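Local atomic coordinates of aldehyde dehydrogenase (Burkholderia vietnamiensis, PDB entry 5KF0), a protein that probably oxidises aldehydes to carboxylic acids with a nicotinamide adenine dinucleotide cofactor, and binds NADPH. Residues 225-239 with 245-259. Residues are numbered along the deposited sequence; the frame is centred on the assembly and turned at random.
With NDP (NADPH dihydro-nicotinamide-adenine-dinucleotide phosphate), chain E.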
loop_
_atom_site.group_PDB
_atom_site.type_symbol
_atom_site.label_atom_id
_atom_site.label_comp_id
_atom_site.label_asym_id
_atom_site.label_seq_id
_atom_site.Cartn_x
_atom_site.Cartn_y
_atom_site.Cartn_z
ATOM N N THR A 225 0.328 7.651 33.824
ATOM C CA THR A 225 1.243 8.454 33.022
ATOM C C THR A 225 2.707 8.090 33.242
ATOM O O THR A 225 3.481 8.021 32.273
ATOM C CB THR A 225 1.025 9.939 33.325
ATOM O OG1 THR A 225 -0.292 10.322 32.893
ATOM C CG2 THR A 225 2.074 10.822 32.626
ATOM N N THR A 226 3.115 7.840 34.487
ATOM C CA THR A 226 4.542 7.773 34.800
ATOM C C THR A 226 5.122 6.361 34.874
ATOM O O THR A 226 6.345 6.223 34.793
ATOM C CB THR A 226 4.842 8.494 36.129
ATOM O OG1 THR A 226 4.210 7.806 37.222
ATOM C CG2 THR A 226 4.335 9.937 36.084
ATOM N N ASP A 227 4.318 5.312 35.044
ATOM C CA ASP A 227 4.922 3.990 35.213
ATOM C C ASP A 227 5.682 3.590 33.949
ATOM O O ASP A 227 5.140 3.631 32.838
ATOM C CB ASP A 227 3.863 2.940 35.556
ATOM C CG ASP A 227 4.472 1.681 36.151
ATOM O OD1 ASP A 227 5.148 0.944 35.403
ATOM O OD2 ASP A 227 4.284 1.434 37.361
ATOM N N GLU A 228 6.958 3.219 34.117
ATOM C CA GLU A 228 7.786 2.942 32.950
ATOM C C GLU A 228 7.491 1.597 32.304
ATOM O O GLU A 228 8.018 1.326 31.219
ATOM C CB GLU A 228 9.270 3.016 33.317
ATOM C CG GLU A 228 9.759 1.852 34.148
ATOM C CD GLU A 228 11.275 1.818 34.271
ATOM O OE1 GLU A 228 11.944 2.741 33.749
ATOM O OE2 GLU A 228 11.797 0.864 34.890
ATOM N N ARG A 229 6.669 0.748 32.928
ATOM C CA ARG A 229 6.311 -0.517 32.294
ATOM C C ARG A 229 5.305 -0.336 31.166
ATOM O O ARG A 229 5.194 -1.216 30.299
ATOM C CB ARG A 229 5.777 -1.489 33.346
ATOM C CG ARG A 229 6.860 -1.927 34.329
ATOM C CD ARG A 229 6.279 -2.666 35.531
ATOM N NE ARG A 229 5.437 -1.786 36.340
ATOM C CZ ARG A 229 4.728 -2.186 37.389
ATOM N NH1 ARG A 229 4.770 -3.461 37.767
ATOM N NH2 ARG A 229 3.980 -1.314 38.061
ATOM N N PHE A 230 4.570 0.777 31.163
ATOM C CA PHE A 230 3.730 1.132 30.031
ATOM C C PHE A 230 4.617 1.607 28.886
ATOM O O PHE A 230 5.490 2.456 29.093
ATOM C CB PHE A 230 2.766 2.259 30.408
ATOM C CG PHE A 230 1.572 1.844 31.244
ATOM C CD1 PHE A 230 0.690 0.864 30.812
ATOM C CD2 PHE A 230 1.280 2.534 32.423
ATOM C CE1 PHE A 230 -0.442 0.548 31.560
ATOM C CE2 PHE A 230 0.158 2.214 33.180
ATOM C CZ PHE A 230 -0.701 1.213 32.756
ATOM N N ARG A 231 4.377 1.095 27.676
ATOM C CA ARG A 231 5.149 1.510 26.505
ATOM C C ARG A 231 4.442 2.571 25.671
ATOM O O ARG A 231 5.080 3.187 24.804
ATOM C CB ARG A 231 5.465 0.296 25.628
ATOM C CG ARG A 231 6.039 -0.886 26.408
ATOM C CD ARG A 231 7.311 -0.529 27.162
ATOM N NE ARG A 231 8.487 -0.557 26.297
ATOM C CZ ARG A 231 9.234 -1.640 26.080
ATOM N NH1 ARG A 231 8.935 -2.789 26.669
ATOM N NH2 ARG A 231 10.281 -1.574 25.268
ATOM N N LEU A 232 3.161 2.810 25.932
ATOM C CA LEU A 232 2.352 3.796 25.234
ATOM C C LEU A 232 1.352 4.360 26.224
ATOM O O LEU A 232 0.755 3.602 26.995
ATOM C CB LEU A 232 1.606 3.178 24.045
ATOM C CG LEU A 232 0.491 4.036 23.437
ATOM C CD1 LEU A 232 1.072 5.268 22.738
ATOM C CD2 LEU A 232 -0.370 3.222 22.470
ATOM N N LEU A 233 1.212 5.682 26.230
ATOM C CA LEU A 233 0.086 6.360 26.860
ATOM C C LEU A 233 -0.759 6.939 25.739
ATOM O O LEU A 233 -0.250 7.707 24.915
ATOM C CB LEU A 233 0.544 7.472 27.805
ATOM C CG LEU A 233 -0.547 8.486 28.186
ATOM C CD1 LEU A 233 -1.610 7.853 29.093
ATOM C CD2 LEU A 233 0.055 9.713 28.867
ATOM N N SER A 234 -2.028 6.554 25.679
ATOM C CA SER A 234 -2.950 7.138 24.710
ATOM C C SER A 234 -4.072 7.799 25.497
ATOM O O SER A 234 -4.844 7.119 26.181
ATOM C CB SER A 234 -3.468 6.087 23.727
ATOM O OG SER A 234 -4.391 6.663 22.815
ATOM N N PHE A 235 -4.135 9.125 25.402
ATOM C CA PHE A 235 -4.985 9.970 26.231
ATOM C C PHE A 235 -5.996 10.686 25.353
ATOM O O PHE A 235 -5.621 11.319 24.358
ATOM C CB PHE A 235 -4.136 10.992 27.005
ATOM C CG PHE A 235 -4.958 12.061 27.697
ATOM C CD1 PHE A 235 -5.414 11.869 28.989
ATOM C CD2 PHE A 235 -5.282 13.248 27.039
ATOM C CE1 PHE A 235 -6.183 12.843 29.623
ATOM C CE2 PHE A 235 -6.052 14.225 27.662
ATOM C CZ PHE A 235 -6.502 14.021 28.961
ATOM N N THR A 236 -7.276 10.582 25.714
ATOM C CA THR A 236 -8.331 11.386 25.100
ATOM C C THR A 236 -8.986 12.230 26.188
ATOM O O THR A 236 -9.513 11.686 27.170
ATOM C CB THR A 236 -9.367 10.504 24.392
ATOM O OG1 THR A 236 -8.709 9.705 23.394
ATOM C CG2 THR A 236 -10.434 11.378 23.704
ATOM N N GLY A 237 -8.945 13.550 26.018
ATOM C CA GLY A 237 -9.445 14.445 27.046
ATOM C C GLY A 237 -9.065 15.877 26.722
ATOM O O GLY A 237 -8.781 16.204 25.569
ATOM N N SER A 238 -9.044 16.715 27.760
ATOM C CA SER A 238 -8.861 18.148 27.557
ATOM C C SER A 238 -7.411 18.479 27.199
ATOM O O SER A 238 -6.469 17.809 27.651
ATOM C CB SER A 238 -9.273 18.930 28.800
ATOM O OG SER A 238 -8.412 18.673 29.900
ATOM N N PRO A 239 -7.209 19.509 26.371
ATOM C CA PRO A 239 -5.836 19.929 26.041
ATOM C C PRO A 239 -5.009 20.265 27.270
ATOM O O PRO A 239 -3.832 19.891 27.332
ATOM C CB PRO A 239 -6.042 21.167 25.149
ATOM C CG PRO A 239 -7.427 21.059 24.615
ATOM C CD PRO A 239 -8.236 20.185 25.556
ATOM N N LEU A 245 0.305 15.856 30.738
ATOM C CA LEU A 245 0.683 14.454 30.901
ATOM C C LEU A 245 1.848 14.089 29.987
ATOM O O LEU A 245 2.731 13.321 30.386
ATOM C CB LEU A 245 -0.513 13.531 30.650
ATOM C CG LEU A 245 -1.656 13.684 31.663
ATOM C CD1 LEU A 245 -2.682 12.583 31.449
ATOM C CD2 LEU A 245 -1.131 13.660 33.100
ATOM N N LYS A 246 1.890 14.656 28.773
ATOM C CA LYS A 246 3.032 14.409 27.892
ATOM C C LYS A 246 4.344 14.771 28.583
ATOM O O LYS A 246 5.334 14.036 28.476
ATOM C CB LYS A 246 2.873 15.195 26.584
ATOM C CG LYS A 246 3.993 14.966 25.554
ATOM C CD LYS A 246 3.717 15.763 24.271
ATOM C CE LYS A 246 4.673 15.415 23.118
ATOM N NZ LYS A 246 6.073 15.851 23.332
ATOM N N GLU A 247 4.360 15.886 29.324
ATOM C CA GLU A 247 5.581 16.319 30.004
ATOM C C GLU A 247 6.025 15.340 31.084
ATOM O O GLU A 247 7.209 15.311 31.436
ATOM C CB GLU A 247 5.380 17.694 30.642
ATOM C CG GLU A 247 5.087 18.814 29.667
ATOM C CD GLU A 247 4.979 20.161 30.359
ATOM O OE1 GLU A 247 4.588 20.194 31.547
ATOM O OE2 GLU A 247 5.290 21.184 29.713
ATOM N N LYS A 248 5.099 14.567 31.647
ATOM C CA LYS A 248 5.394 13.670 32.758
ATOM C C LYS A 248 5.538 12.216 32.326
ATOM O O LYS A 248 5.791 11.352 33.174
ATOM C CB LYS A 248 4.293 13.763 33.823
ATOM C CG LYS A 248 4.145 15.110 34.504
ATOM C CD LYS A 248 2.871 15.113 35.336
ATOM C CE LYS A 248 2.943 16.099 36.483
ATOM N NZ LYS A 248 3.816 15.586 37.579
ATOM N N ALA A 249 5.375 11.925 31.037
ATOM C CA ALA A 249 5.218 10.543 30.591
ATOM C C ALA A 249 6.508 9.736 30.641
ATOM O O ALA A 249 6.444 8.502 30.652
ATOM C CB ALA A 249 4.676 10.516 29.163
ATOM N N GLY A 250 7.668 10.384 30.658
ATOM C CA GLY A 250 8.902 9.616 30.622
ATOM C C GLY A 250 9.216 9.077 29.236
ATOM O O GLY A 250 8.992 9.763 28.232
ATOM N N LYS A 251 9.706 7.837 29.160
ATOM C CA LYS A 251 10.193 7.295 27.890
ATOM C C LYS A 251 9.092 6.836 26.942
ATOM O O LYS A 251 9.338 6.743 25.728
ATOM C CB LYS A 251 11.134 6.119 28.157
ATOM C CG LYS A 251 12.364 6.483 28.982
ATOM C CD LYS A 251 13.305 5.276 29.139
ATOM C CE LYS A 251 14.550 5.632 29.952
ATOM N NZ LYS A 251 15.289 4.404 30.386
ATOM N N LYS A 252 7.905 6.529 27.456
ATOM C CA LYS A 252 6.864 5.916 26.640
ATOM C C LYS A 252 6.439 6.827 25.492
ATOM O O LYS A 252 6.542 8.056 25.557
ATOM C CB LYS A 252 5.641 5.581 27.504
ATOM C CG LYS A 252 5.029 6.809 28.190
ATOM C CD LYS A 252 3.795 6.489 29.052
ATOM C CE LYS A 252 4.114 5.513 30.189
ATOM N NZ LYS A 252 5.139 5.992 31.174
ATOM N N LYS A 253 5.953 6.200 24.429
ATOM C CA LYS A 253 5.268 6.927 23.370
ATOM C C LYS A 253 3.985 7.555 23.906
ATOM O O LYS A 253 3.321 6.997 24.783
ATOM C CB LYS A 253 4.945 5.967 22.224
ATOM C CG LYS A 253 4.282 6.622 21.027
ATOM C CD LYS A 253 4.078 5.610 19.918
ATOM C CE LYS A 253 3.459 6.250 18.683
ATOM N NZ LYS A 253 4.312 7.336 18.120
ATOM N N VAL A 254 3.643 8.735 23.381
ATOM C CA VAL A 254 2.458 9.469 23.809
ATOM C C VAL A 254 1.604 9.787 22.594
ATOM O O VAL A 254 2.112 10.313 21.595
ATOM C CB VAL A 254 2.830 10.769 24.548
ATOM C CG1 VAL A 254 1.569 11.566 24.893
ATOM C CG2 VAL A 254 3.619 10.448 25.805
ATOM N N VAL A 255 0.310 9.469 22.683
ATOM C CA VAL A 255 -0.702 9.845 21.699
ATOM C C VAL A 255 -1.740 10.685 22.430
ATOM O O VAL A 255 -2.178 10.310 23.520
ATOM C CB VAL A 255 -1.358 8.610 21.057
ATOM C CG1 VAL A 255 -2.580 9.019 20.225
ATOM C CG2 VAL A 255 -0.350 7.815 20.208
ATOM N N LEU A 256 -2.124 11.823 21.841
ATOM C CA LEU A 256 -3.057 12.759 22.466
ATOM C C LEU A 256 -4.220 13.053 21.528
ATOM O O LEU A 256 -4.004 13.439 20.377
ATOM C CB LEU A 256 -2.365 14.086 22.819
ATOM C CG LEU A 256 -1.184 13.991 23.782
ATOM C CD1 LEU A 256 -0.589 15.387 23.961
ATOM C CD2 LEU A 256 -1.605 13.410 25.137
ATOM N N GLU A 257 -5.443 12.893 22.029
ATOM C CA GLU A 257 -6.670 13.247 21.308
ATOM C C GLU A 257 -7.374 14.309 22.145
ATOM O O GLU A 257 -7.985 13.987 23.165
ATOM C CB GLU A 257 -7.559 12.016 21.109
ATOM C CG GLU A 257 -7.060 11.053 20.030
ATOM C CD GLU A 257 -7.392 11.522 18.628
ATOM O OE1 GLU A 257 -8.057 12.575 18.463
ATOM O OE2 GLU A 257 -6.957 10.837 17.672
ATOM N N LEU A 258 -7.303 15.573 21.722
ATOM C CA LEU A 258 -7.729 16.664 22.593
ATOM C C LEU A 258 -8.898 17.446 21.992
ATOM O O LEU A 258 -9.734 16.867 21.290
ATOM C CB LEU A 258 -6.532 17.575 22.895
ATOM C CG LEU A 258 -5.254 16.779 23.228
ATOM C CD1 LEU A 258 -4.043 17.694 23.301
ATOM C CD2 LEU A 258 -5.401 15.990 24.539
ATOM N N GLY A 259 -8.985 18.744 22.279
ATOM C CA GLY A 259 -10.184 19.505 21.960
ATOM C C GLY A 259 -9.947 20.691 21.039
ATOM O O GLY A 259 -8.842 20.844 20.511
HETATM P PA NDP E . -10.620 15.788 31.153
HETATM O O1A NDP E . -9.308 16.223 30.592
HETATM O O2A NDP E . -11.091 16.674 32.306
HETATM O O5B NDP E . -10.592 14.277 31.645
HETATM C C5B NDP E . -10.322 13.258 30.651
HETATM C C4B NDP E . -9.771 12.040 31.343
HETATM O O4B NDP E . -8.455 12.336 31.864
HETATM C C3B NDP E . -10.594 11.548 32.541
HETATM O O3B NDP E . -10.526 10.127 32.636
HETATM C C2B NDP E . -9.845 12.182 33.713
HETATM O O2B NDP E . -10.014 11.503 34.975
HETATM C C1B NDP E . -8.420 11.979 33.229
HETATM N N9A NDP E . -7.429 12.805 33.905
HETATM C C8A NDP E . -7.460 14.152 34.152
HETATM N N7A NDP E . -6.376 14.613 34.732
HETATM C C5A NDP E . -5.580 13.488 34.879
HETATM C C6A NDP E . -4.291 13.298 35.416
HETATM N N6A NDP E . -3.556 14.276 35.960
HETATM N N1A NDP E . -3.779 12.046 35.389
HETATM C C2A NDP E . -4.513 11.059 34.870
HETATM N N3A NDP E . -5.739 11.115 34.342
HETATM C C4A NDP E . -6.217 12.365 34.378
HETATM O O3 NDP E . -11.704 15.794 29.991
HETATM P PN NDP E . -13.275 15.540 29.974
HETATM O O1N NDP E . -13.573 14.202 30.544
HETATM O O2N NDP E . -13.921 16.716 30.661
HETATM O O5D NDP E . -13.658 15.527 28.435
HETATM C C5D NDP E . -13.811 16.697 27.616
HETATM C C4D NDP E . -12.524 16.943 26.869
HETATM O O4D NDP E . -12.192 15.784 26.059
HETATM C C3D NDP E . -12.619 18.132 25.910
HETATM O O3D NDP E . -11.456 18.952 25.931
HETATM C C2D NDP E . -12.820 17.443 24.561
HETATM O O2D NDP E . -12.473 18.198 23.406
HETATM C C1D NDP E . -11.943 16.210 24.733
HETATM N N1N NDP E . -12.367 15.207 23.764
HETATM C C2N NDP E . -11.525 14.771 22.767
HETATM C C3N NDP E . -11.938 13.969 21.766
HETATM C C7N NDP E . -11.006 13.431 20.739
HETATM O O7N NDP E . -11.240 12.306 20.276
HETATM N N7N NDP E . -10.005 14.196 20.307
HETATM C C4N NDP E . -13.378 13.621 21.639
HETATM C C5N NDP E . -14.103 13.859 22.921
HETATM C C6N NDP E . -13.613 14.659 23.849
HETATM P P2B NDP E . -11.266 11.862 35.972
HETATM O O1X NDP E . -12.184 12.772 35.245
HETATM O O2X NDP E . -11.799 10.510 36.342
HETATM O O3X NDP E . -10.660 12.514 37.197
HETATM O O HOH W 1 14.072 2.803 32.457
#
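Three backbone carbonyls grip the ammonium group of K252: NZ lies 2.8 Å from T225 O and 2.9 Å from D227 O, both approached from above the carbonyl plane, while A249 O of its own segment meets it in plane. The chain folds back to this site because CG sits between backbone N and carbonyl carbon (chi1 59°) and the last two torsions bend again; on the way CD rests on L233 CB. These bonds tie the end of helix 222-226 to the chain leading into strand 253-257. Strands 232-236 and 253-257 run parallel, their axes 4.8 Å apart, as neighbours in a right-handed beta-alpha-beta crossover of the Rossmann-like coenzyme domain, illustrating how such units bring coenzyme-binding residues to the carboxyl ends of their strands. Backbone bonds alternate between the segments, from K253 N–R231 O to G237 N–E257 O. The F235 ring meets L258 CD2 at its edge (3.6 Å from CE2), and L245 CD1 reaches CD1 of the ring obliquely at 3.7 Å. Beyond strand 232-236, S238 N and OG both bind NADPH O1A, the hydroxyl at 2.7 Å. At the nicotinamide end, carboxamide N7N donates to L258 O and, at 3.1 Å, to E257 OE1.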